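Side-chain contact in MgGH51 (PDB 6ZPV), which hydrolyses terminal alpha-L-arabinofuranosyl groups, probably from arabinose-containing plant polysaccharides, as a fungal family GH51 glycosidase: residues A[441-444]-A[445-448]. Residues are numbered along the deposited sequence; the frame is centred on the assembly and turned at random.
Sequences FGTV and ADGR
A Schellman motif joins Thr443 and Val444 to Gly447 and Arg448 in an exposed loop: Arg448 N reaches back to Thr443 O at 3.0 Å, and inside that bond Gly447 N donates to Val444 O at 3.0 Å. Glycine suits position 447 because the backbone there has a positive phi (103°), at which a side chain would collide with the preceding carbonyl oxygen. Thr443 O also accepts from Asp446 N (2.9 Å), and the two donors meet it from opposite faces of the carbonyl plane. With chi1 at 65°, Thr443 OG1 sits between its own backbone N and carbonyl carbon, where it takes a longer bond from the same Asp446 N (3.3 Å), completing an ST motif. Asp446 runs side by side with Thr443, and its OD2 accepts from a water that in turn accepts from Thr443 N. A second water donates to Val444 O and Arg448 O. Arg448 has length and donors enough to follow the incoming chain: bent at chi2 (74°), it lays its aliphatic part along Gly442 O, with CB at 3.3 Å, and its NH1 grips that oxygen on a lone pair at 3.0 Å. Its NE bonds to Thr492 O, and the guanidinium makes a cation-pi contact with Trp491. Cut back to an alanine, Arg448 would probably leave Gly442 O and Thr492 O without these donors and Trp491 without its cation. The loop connects strand 424-432, the seventh in the parallel sheet of the (beta/alpha)8 barrel, to helix 454-469; Asn436 ND2 bonds Asp446 O, and Ile433 lies against Phe441 and Arg448.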
ATOM      1  N   PHE A 441     -15.352 -14.549   5.486  1.00 14.63           N
ATOM      2  CA  PHE A 441     -15.535 -13.148   5.082  1.00 15.38           C
ATOM      3  C   PHE A 441     -16.641 -12.472   5.846  1.00 15.49           C
ATOM      4  O   PHE A 441     -17.148 -11.453   5.373  1.00 17.07           O
ATOM      5  CB  PHE A 441     -15.592 -13.052   3.559  1.00 16.11           C
ATOM      6  CG  PHE A 441     -14.499 -13.833   2.853  1.00 16.82           C
ATOM      7  CD1 PHE A 441     -13.226 -13.342   2.781  1.00 17.37           C
ATOM      8  CD2 PHE A 441     -14.691 -15.131   2.361  1.00 19.63           C
ATOM      9  CE1 PHE A 441     -12.185 -14.075   2.220  1.00 16.81           C
ATOM     10  CE2 PHE A 441     -13.661 -15.850   1.821  1.00 19.89           C
ATOM     11  CZ  PHE A 441     -12.395 -15.340   1.773  1.00 18.61           C
ATOM     12  N   GLY A 442     -17.042 -13.021   6.978  1.00 17.04           N
ATOM     13  CA  GLY A 442     -18.085 -12.441   7.829  1.00 18.11           C
ATOM     14  C   GLY A 442     -17.643 -11.351   8.752  1.00 16.83           C
ATOM     15  O   GLY A 442     -16.580 -10.726   8.532  1.00 17.31           O
ATOM     16  N   THR A 443     -18.481 -11.131   9.761  1.00 18.82           N
ATOM     17  CA  THR A 443     -18.307 -10.031  10.721  1.00 23.06           C
ATOM     18  C   THR A 443     -17.389 -10.427  11.878  1.00 19.08           C
ATOM     19  O   THR A 443     -17.207 -11.668  12.153  1.00 19.26           O
ATOM     20  CB  THR A 443     -19.660  -9.595  11.268  1.00 25.86           C
ATOM     21  OG1 THR A 443     -20.128 -10.722  12.005  1.00 24.77           O
ATOM     22  CG2 THR A 443     -20.622  -9.197  10.172  1.00 27.22           C
ATOM     23  N   VAL A 444     -16.978  -9.457  12.680  1.00 21.23           N
ATOM     24  CA  VAL A 444     -16.215  -9.692  13.937  1.00 21.38           C
ATOM     25  C   VAL A 444     -17.059 -10.571  14.861  1.00 23.44           C
ATOM     26  O   VAL A 444     -16.518 -11.479  15.466  1.00 23.64           O
ATOM     27  CB  VAL A 444     -15.726  -8.371  14.542  1.00 23.12           C
ATOM     28  CG1 VAL A 444     -15.112  -8.560  15.929  1.00 27.21           C
ATOM     29  CG2 VAL A 444     -14.798  -7.666  13.574  1.00 26.09           C
ATOM     30  N   ALA A 445     -18.363 -10.340  14.967  1.00 24.03           N
ATOM     31  CA  ALA A 445     -19.195 -11.161  15.856  1.00 25.41           C
ATOM     32  C   ALA A 445     -19.181 -12.629  15.442  1.00 25.59           C
ATOM     33  O   ALA A 445     -19.314 -13.479  16.336  1.00 27.86           O
ATOM     34  CB  ALA A 445     -20.573 -10.591  15.911  1.00 28.71           C
ATOM     35  N   ASP A 446     -18.969 -12.916  14.160  1.00 21.96           N
ATOM     36  CA  ASP A 446     -18.913 -14.282  13.589  1.00 21.71           C
ATOM     37  C   ASP A 446     -17.456 -14.680  13.286  1.00 20.31           C
ATOM     38  O   ASP A 446     -17.238 -15.531  12.412  1.00 21.68           O
ATOM     39  CB  ASP A 446     -19.810 -14.333  12.353  1.00 23.79           C
ATOM     40  CG  ASP A 446     -21.277 -14.184  12.669  1.00 29.66           C
ATOM     41  OD1 ASP A 446     -21.713 -14.556  13.753  1.00 35.67           O
ATOM     42  OD2 ASP A 446     -21.982 -13.634  11.816  1.00 30.19           O
ATOM     43  N   GLY A 447     -16.467 -14.151  14.004  1.00 18.14           N
ATOM     44  CA  GLY A 447     -15.102 -14.712  14.035  1.00 17.05           C
ATOM     45  C   GLY A 447     -14.075 -13.940  13.198  1.00 15.29           C
ATOM     46  O   GLY A 447     -12.872 -14.241  13.306  1.00 15.10           O
ATOM     47  N   ARG A 448     -14.491 -12.919  12.451  1.00 14.81           N
ATOM     48  CA  ARG A 448     -13.524 -12.117  11.677  1.00 14.47           C
ATOM     49  C   ARG A 448     -12.596 -11.359  12.601  1.00 13.75           C
ATOM     50  O   ARG A 448     -13.000 -10.805  13.644  1.00 16.09           O
ATOM     51  CB  ARG A 448     -14.286 -11.133  10.802  1.00 15.14           C
ATOM     52  CG  ARG A 448     -13.467 -10.363   9.800  1.00 14.15           C
ATOM     53  CD  ARG A 448     -13.045 -11.225   8.632  1.00 14.16           C
ATOM     54  NE  ARG A 448     -12.458 -10.459   7.532  1.00 14.12           N
ATOM     55  CZ  ARG A 448     -13.153  -9.949   6.518  1.00 14.27           C
ATOM     56  NH1 ARG A 448     -14.461 -10.130   6.426  1.00 16.02           N
ATOM     57  NH2 ARG A 448     -12.514  -9.296   5.545  1.00 15.74           N
TER
HETATM   58  O   HOH W   1     -20.842 -12.994   9.417  1.00 22.19           O
HETATM   59  O   HOH W   2     -13.778 -12.196  15.850  1.00 21.68           O